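Local coordinates for protein apical membrane antigen AMA1 (Toxoplasma gondii ME49, PDB 4YIV) that takes part in host cell invasion as a microneme protein of the moving junction formed between the parasite tip and the host cell membrane, at residues G42-V47 with L51-A56; V144-D147 with K151-K154. All blocks are in the same frame, centred on the assembly; numbering follows the deposited sequence.

Following the chain from its N terminus, interaction 1 comes first. It pairs the two strands of a short antiparallel hairpin and closes the turn between V47 and L51. Interaction 2 opens only about ninety residues later. It closes a second tight loop, between D147 and K151, on the way from helix 132-141 to strand 159-162. The two contacts are in series along the sequence and neither nests within the other. In space their centres are about 12 Å apart and they touch: V47 packs against T153, and E54 and K45 pack close to K154 O. Together they join the 43-54 hairpin to the loop leading into strand 159-162 of a five-stranded sheet.

Interaction 1 of 2, residues G42-V47 with L51-A56; sequences GQDKEV and LYREPA. With CO (cobalt (II) ion), chain G.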
ATOM      1  N   GLY A  42      -1.864 -13.153   2.558  1.00 22.90           N
ATOM      2  CA  GLY A  42      -3.265 -13.537   2.442  1.00 23.55           C
ATOM      3  C   GLY A  42      -3.494 -14.929   1.869  1.00 24.26           C
ATOM      4  O   GLY A  42      -4.598 -15.457   1.975  1.00 24.11           O
ATOM      5  N   GLN A  43      -2.462 -15.523   1.282  1.00 20.28           N
ATOM      6  CA  GLN A  43      -2.571 -16.846   0.642  1.00 23.45           C
ATOM      7  C   GLN A  43      -1.517 -17.834   1.122  1.00 24.35           C
ATOM      8  O   GLN A  43      -0.609 -17.501   1.893  1.00 22.48           O
ATOM      9  CB  GLN A  43      -2.478 -16.708  -0.904  1.00 24.33           C
ATOM     10  CG  GLN A  43      -3.825 -16.311  -1.525  1.00 25.36           C
ATOM     11  CD  GLN A  43      -3.790 -15.726  -2.944  1.00 25.05           C
ATOM     12  OE1 GLN A  43      -4.805 -15.214  -3.407  1.00 28.02           O
ATOM     13  NE2 GLN A  43      -2.650 -15.788  -3.625  1.00 29.01           N
ATOM     14  N   ASP A  44      -1.618 -19.062   0.619  1.00 22.12           N
ATOM     15  CA  ASP A  44      -0.657 -20.102   0.948  1.00 23.42           C
ATOM     16  C   ASP A  44      -0.452 -20.944  -0.286  1.00 23.27           C
ATOM     17  O   ASP A  44      -1.427 -21.296  -0.950  1.00 23.58           O
ATOM     18  CB  ASP A  44      -1.145 -20.988   2.096  1.00 25.49           C
ATOM     19  CG  ASP A  44      -1.533 -20.188   3.326  1.00 25.14           C
ATOM     20  OD1 ASP A  44      -2.688 -19.720   3.369  1.00 28.25           O
ATOM     21  OD2 ASP A  44      -0.660 -20.030   4.208  1.00 30.11           O
ATOM     22  N   LYS A  45       0.792 -21.280  -0.588  1.00 23.91           N
ATOM     23  CA  LYS A  45       1.085 -22.071  -1.775  1.00 26.18           C
ATOM     24  C   LYS A  45       2.176 -23.052  -1.442  1.00 27.04           C
ATOM     25  O   LYS A  45       3.024 -22.779  -0.602  1.00 23.69           O
ATOM     26  CB  LYS A  45       1.515 -21.192  -2.943  1.00 27.89           C
ATOM     27  CG  LYS A  45       0.465 -20.181  -3.387  1.00 26.34           C
ATOM     28  CD  LYS A  45      -0.672 -20.878  -4.091  1.00 29.73           C
ATOM     29  CE  LYS A  45      -1.816 -19.961  -4.414  1.00 34.10           C
ATOM     30  NZ  LYS A  45      -1.397 -18.745  -5.093  1.00 28.45           N
ATOM     31  N   GLU A  46       2.135 -24.201  -2.101  1.00 23.74           N
ATOM     32  CA  GLU A  46       3.077 -25.288  -1.869  1.00 26.53           C
ATOM     33  C   GLU A  46       4.335 -25.256  -2.732  1.00 29.28           C
ATOM     34  O   GLU A  46       4.265 -25.132  -3.957  1.00 26.81           O
ATOM     35  CB  GLU A  46       2.319 -26.604  -2.093  1.00 28.39           C
ATOM     36  CG  GLU A  46       3.078 -27.812  -1.620  1.00 36.36           C
ATOM     37  CD  GLU A  46       2.347 -29.090  -1.955  1.00 43.64           C
ATOM     38  OE1 GLU A  46       1.108 -29.143  -1.731  1.00 49.35           O
ATOM     39  OE2 GLU A  46       3.007 -30.018  -2.472  1.00 50.31           O
ATOM     40  N   VAL A  47       5.483 -25.333  -2.073  1.00 24.44           N
ATOM     41  CA  VAL A  47       6.773 -25.550  -2.712  1.00 26.04           C
ATOM     42  C   VAL A  47       7.513 -26.670  -1.993  1.00 30.07           C
ATOM     43  O   VAL A  47       7.678 -26.592  -0.775  1.00 25.09           O
ATOM     44  CB  VAL A  47       7.636 -24.286  -2.665  1.00 24.91           C
ATOM     45  CG1 VAL A  47       8.935 -24.467  -3.444  1.00 28.21           C
ATOM     46  CG2 VAL A  47       6.834 -23.084  -3.186  1.00 28.92           C
ATOM     47  N   LEU A  51       3.904 -25.834   2.680  1.00 24.77           N
ATOM     48  CA  LEU A  51       2.946 -24.774   2.466  1.00 24.25           C
ATOM     49  C   LEU A  51       3.508 -23.498   3.050  1.00 26.89           C
ATOM     50  O   LEU A  51       3.750 -23.429   4.276  1.00 22.94           O
ATOM     51  CB  LEU A  51       1.648 -25.114   3.109  1.00 25.86           C
ATOM     52  CG  LEU A  51       0.472 -24.310   2.622  1.00 32.20           C
ATOM     53  CD1 LEU A  51       0.170 -24.630   1.159  1.00 34.75           C
ATOM     54  CD2 LEU A  51      -0.738 -24.633   3.488  1.00 41.43           C
ATOM     55  N   TYR A  52       3.722 -22.518   2.163  1.00 21.53           N
ATOM     56  CA  TYR A  52       4.304 -21.209   2.516  1.00 24.22           C
ATOM     57  C   TYR A  52       3.266 -20.108   2.409  1.00 23.18           C
ATOM     58  O   TYR A  52       2.426 -20.075   1.500  1.00 23.08           O
ATOM     59  CB  TYR A  52       5.503 -20.867   1.626  1.00 23.06           C
ATOM     60  CG  TYR A  52       6.705 -21.752   1.824  1.00 25.63           C
ATOM     61  CD1 TYR A  52       7.571 -21.543   2.875  1.00 25.06           C
ATOM     62  CD2 TYR A  52       6.967 -22.799   0.958  1.00 26.11           C
ATOM     63  CE1 TYR A  52       8.658 -22.354   3.069  1.00 29.23           C
ATOM     64  CE2 TYR A  52       8.061 -23.607   1.122  1.00 28.09           C
ATOM     65  CZ  TYR A  52       8.903 -23.386   2.192  1.00 28.60           C
ATOM     66  OH  TYR A  52       9.997 -24.180   2.380  1.00 27.13           O
ATOM     67  N   ARG A  53       3.313 -19.191   3.358  1.00 22.45           N
ATOM     68  CA  ARG A  53       2.448 -18.057   3.305  1.00 20.09           C
ATOM     69  C   ARG A  53       2.889 -17.107   2.151  1.00 18.75           C
ATOM     70  O   ARG A  53       4.086 -16.821   1.951  1.00 20.06           O
ATOM     71  CB  ARG A  53       2.450 -17.311   4.643  1.00 22.44           C
ATOM     72  CG  ARG A  53       2.109 -18.167   5.876  1.00 25.08           C
ATOM     73  CD  ARG A  53       1.775 -17.274   7.084  1.00 24.75           C
ATOM     74  NE  ARG A  53       0.466 -16.663   6.893  1.00 23.28           N
ATOM     75  CZ  ARG A  53      -0.021 -15.705   7.668  1.00 24.95           C
ATOM     76  NH1 ARG A  53       0.682 -15.278   8.703  1.00 29.10           N
ATOM     77  NH2 ARG A  53      -1.209 -15.208   7.431  1.00 28.64           N
ATOM     78  N   GLU A  54       1.898 -16.610   1.425  1.00 20.22           N
ATOM     79  CA  GLU A  54       2.120 -15.904   0.154  1.00 19.17           C
ATOM     80  C   GLU A  54       1.411 -14.557   0.179  1.00 19.31           C
ATOM     81  O   GLU A  54       0.201 -14.495   0.463  1.00 20.01           O
ATOM     82  CB  GLU A  54       1.601 -16.751  -1.021  1.00 22.42           C
ATOM     83  CG  GLU A  54       1.885 -16.146  -2.406  1.00 19.69           C
ATOM     84  CD  GLU A  54       1.057 -16.773  -3.515  1.00 22.41           C
ATOM     85  OE1 GLU A  54      -0.134 -17.078  -3.300  1.00 23.34           O
ATOM     86  OE2 GLU A  54       1.614 -16.978  -4.609  1.00 24.38           O
ATOM     87  N   PRO A  55       2.139 -13.479  -0.124  1.00 18.52           N
ATOM     88  CA  PRO A  55       1.396 -12.227  -0.270  1.00 18.88           C
ATOM     89  C   PRO A  55       0.379 -12.291  -1.418  1.00 17.28           C
ATOM     90  O   PRO A  55       0.662 -12.930  -2.427  1.00 19.37           O
ATOM     91  CB  PRO A  55       2.491 -11.204  -0.571  1.00 20.00           C
ATOM     92  CG  PRO A  55       3.754 -11.814   0.046  1.00 19.75           C
ATOM     93  CD  PRO A  55       3.597 -13.265  -0.252  1.00 18.32           C
ATOM     94  N   ALA A  56      -0.747 -11.615  -1.247  1.00 18.29           N
ATOM     95  CA  ALA A  56      -1.912 -11.821  -2.113  1.00 21.43           C
ATOM     96  C   ALA A  56      -2.686 -10.582  -2.492  1.00 20.70           C
ATOM     97  O   ALA A  56      -3.651 -10.651  -3.276  1.00 19.46           O
ATOM     98  CB  ALA A  56      -2.873 -12.787  -1.401  1.00 21.65           C
TER
HETATM   99 CO    CO G 506      -2.721 -18.666   5.406  1.00 44.15          CO
HETATM  100  O   HOH W   1      -1.413 -16.945   4.456  1.00 30.84           O
HETATM  101  O   HOH W   2      -5.138 -12.603  -4.526  1.00 34.29           O
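L51 lies across from E46, and its side chain leans back over the first strand. Its CD1 comes to 3.6 Å from K45 C, and its CG packs against D44 CB. Y52 pairs with K45 through two backbone hydrogen bonds, each N to the other's O. The edge of the Y52 ring faces V47 O, and CE2 stands 3.9 Å from V47 CB. R53 pairs with D44, and their side chains run side by side on the face shared with L51. The carboxylate and guanidinium planes are nearly parallel (13° apart), with D44 OD2 near the guanidinium edge but 4.5 Å from R53 NE, beyond a salt bridge. D44 holds the cobalt ion unevenly, OD1 at 2.3 Å and OD2 at 2.7 Å. A water on the metal accepts from R53 NE and probably donates to Q43 O. H292 completes the metal site, while D279 O and P291 O hold R53 NH1 and NH2.

E54 faces Q43 with two backbone bonds, and G42 and Q43 together opposite E54 make a classic beta bulge. With chi1 at -176°, E54 extends away from its own N, and the carboxylate comes out between Q43 and K45. There OE1 accepts two bonds. K45 NZ makes a salt bridge to its syn lone pair at 2.8 Å, and Q43 NE2 reaches it from above the carboxylate plane, also at 2.8 Å. OE2 is bonded by Y216 OH and the backbone N of R156. A56 ends the segment with CB 3.4 Å from Q43 CD, and a second water links A56 O to Q43 OE1.

The contact is a two-stranded beta hairpin, 43-47 with 50-54, at the surface of the AMA1 ectodomain. Y155 packs on V47 and Y52, tying the hairpin to the loop before strand 159-162.

Interaction 2 of 2, residues V144-D147 with K151-K154; sequences VAMD and KATK
T153 holds OG1 between its backbone N and carbonyl carbon (chi1 73°), and this turns the hydroxyl onto A145 O. D147 has its CG in the same kind of position (chi1 69°), which folds the carboxylate back over K151 N. A145 O therefore accepts twice from T153. The backbone N comes nearly along the C=O axis at 3.0 Å. OG1 donates from above the carbonyl plane at 2.7 Å. At the other end of the contact, D147 N donates to K151 O at 2.8 Å. K151 N returns a bond to D147 OD1, at 3.0 Å and 53° out of the carboxylate plane. The D147 side chain thus adds a bond across the turn, beside the backbone one. Between these bonds M146 and A152 form a single backbone bridge. M146 SD lies 3.7 Å from A152 CA, and CE rests by K151 C. On the same side V144 CG2 meets A152 CB at 4.1 Å, while V144 CB lies against T153 O.

The segments form a surface loop between helix 132-141 and strand 159-162. T153 OG1 also accepts from Y155 N, and A145 bonds to the Y155 backbone. D147 and T153 touch V47 of strand 43-47, so the loop leans on the hairpin beside it.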
ATOM      1  N   VAL A 144       7.123 -17.463 -11.217  1.00 33.46           N
ATOM      2  CA  VAL A 144       6.762 -18.362 -10.117  1.00 32.51           C
ATOM      3  C   VAL A 144       8.028 -18.964  -9.534  1.00 30.40           C
ATOM      4  O   VAL A 144       9.042 -19.067 -10.221  1.00 31.44           O
ATOM      5  CB  VAL A 144       5.828 -19.518 -10.559  1.00 34.77           C
ATOM      6  CG1 VAL A 144       4.431 -19.000 -10.894  1.00 35.35           C
ATOM      7  CG2 VAL A 144       6.467 -20.325 -11.724  1.00 36.65           C
ATOM      8  N   ALA A 145       7.960 -19.352  -8.262  1.00 32.82           N
ATOM      9  CA  ALA A 145       9.031 -20.091  -7.634  1.00 31.84           C
ATOM     10  C   ALA A 145       9.212 -21.463  -8.310  1.00 29.34           C
ATOM     11  O   ALA A 145       8.239 -22.153  -8.635  1.00 29.09           O
ATOM     12  CB  ALA A 145       8.743 -20.266  -6.171  1.00 30.15           C
ATOM     13  N   MET A 146      10.468 -21.836  -8.499  1.00 33.78           N
ATOM     14  CA  MET A 146      10.845 -23.155  -8.976  1.00 36.63           C
ATOM     15  C   MET A 146      11.252 -23.976  -7.757  1.00 35.02           C
ATOM     16  O   MET A 146      11.931 -23.466  -6.865  1.00 32.62           O
ATOM     17  CB  MET A 146      12.002 -23.048  -9.976  1.00 39.51           C
ATOM     18  CG  MET A 146      11.725 -22.089 -11.150  1.00 39.26           C
ATOM     19  SD  MET A 146      10.348 -22.654 -12.158  1.00 44.97           S
ATOM     20  CE  MET A 146      11.126 -24.101 -12.878  1.00 44.71           C
ATOM     21  N   ASP A 147      10.871 -25.241  -7.708  1.00 35.62           N
ATOM     22  CA  ASP A 147      11.179 -26.023  -6.525  1.00 35.96           C
ATOM     23  C   ASP A 147      12.553 -26.695  -6.667  1.00 44.18           C
ATOM     24  O   ASP A 147      13.288 -26.413  -7.631  1.00 41.35           O
ATOM     25  CB  ASP A 147      10.052 -27.027  -6.265  1.00 33.45           C
ATOM     26  CG  ASP A 147       9.969 -28.137  -7.308  1.00 36.48           C
ATOM     27  OD1 ASP A 147      10.941 -28.356  -8.061  1.00 42.48           O
ATOM     28  OD2 ASP A 147       8.906 -28.813  -7.351  1.00 40.46           O
ATOM     29  N   LYS A 151      11.165 -27.515 -10.918  1.00 39.62           N
ATOM     30  CA  LYS A 151       9.815 -27.623 -11.466  1.00 35.40           C
ATOM     31  C   LYS A 151       9.011 -26.395 -11.007  1.00 40.43           C
ATOM     32  O   LYS A 151       9.263 -25.846  -9.923  1.00 37.21           O
ATOM     33  CB  LYS A 151       9.145 -28.918 -11.014  1.00 44.13           C
ATOM     34  CG  LYS A 151       7.716 -29.071 -11.507  1.00 60.56           C
ATOM     35  CD  LYS A 151       7.060 -30.334 -10.958  1.00 80.26           C
ATOM     36  CE  LYS A 151       5.596 -30.432 -11.360  1.00 82.14           C
ATOM     37  NZ  LYS A 151       4.946 -31.581 -10.679  1.00 93.11           N
ATOM     38  N   ALA A 152       8.045 -25.986 -11.817  1.00 36.57           N
ATOM     39  CA  ALA A 152       7.305 -24.762 -11.572  1.00 38.07           C
ATOM     40  C   ALA A 152       6.309 -24.988 -10.457  1.00 38.17           C
ATOM     41  O   ALA A 152       5.745 -26.084 -10.333  1.00 39.18           O
ATOM     42  CB  ALA A 152       6.590 -24.310 -12.821  1.00 37.31           C
ATOM     43  N   THR A 153       6.077 -23.955  -9.653  1.00 30.63           N
ATOM     44  CA  THR A 153       5.048 -24.011  -8.618  1.00 27.36           C
ATOM     45  C   THR A 153       4.007 -22.939  -8.874  1.00 28.18           C
ATOM     46  O   THR A 153       4.088 -22.200  -9.873  1.00 30.46           O
ATOM     47  CB  THR A 153       5.672 -23.834  -7.191  1.00 27.93           C
ATOM     48  OG1 THR A 153       6.078 -22.468  -7.000  1.00 26.98           O
ATOM     49  CG2 THR A 153       6.898 -24.747  -7.002  1.00 28.60           C
ATOM     50  N   LYS A 154       3.030 -22.838  -7.976  1.00 23.74           N
ATOM     51  CA  LYS A 154       2.063 -21.749  -7.997  1.00 28.03           C
ATOM     52  C   LYS A 154       2.381 -20.626  -6.984  1.00 28.62           C
ATOM     53  O   LYS A 154       1.548 -19.738  -6.772  1.00 26.08           O
ATOM     54  CB  LYS A 154       0.673 -22.290  -7.734  1.00 32.47           C
ATOM     55  CG  LYS A 154       0.205 -23.302  -8.812  1.00 43.02           C
ATOM     56  CD  LYS A 154      -1.313 -23.342  -8.939  1.00 60.09           C
ATOM     57  CE  LYS A 154      -1.774 -24.466  -9.863  1.00 70.85           C
ATOM     58  NZ  LYS A 154      -3.265 -24.476  -9.998  1.00 72.90           N
TER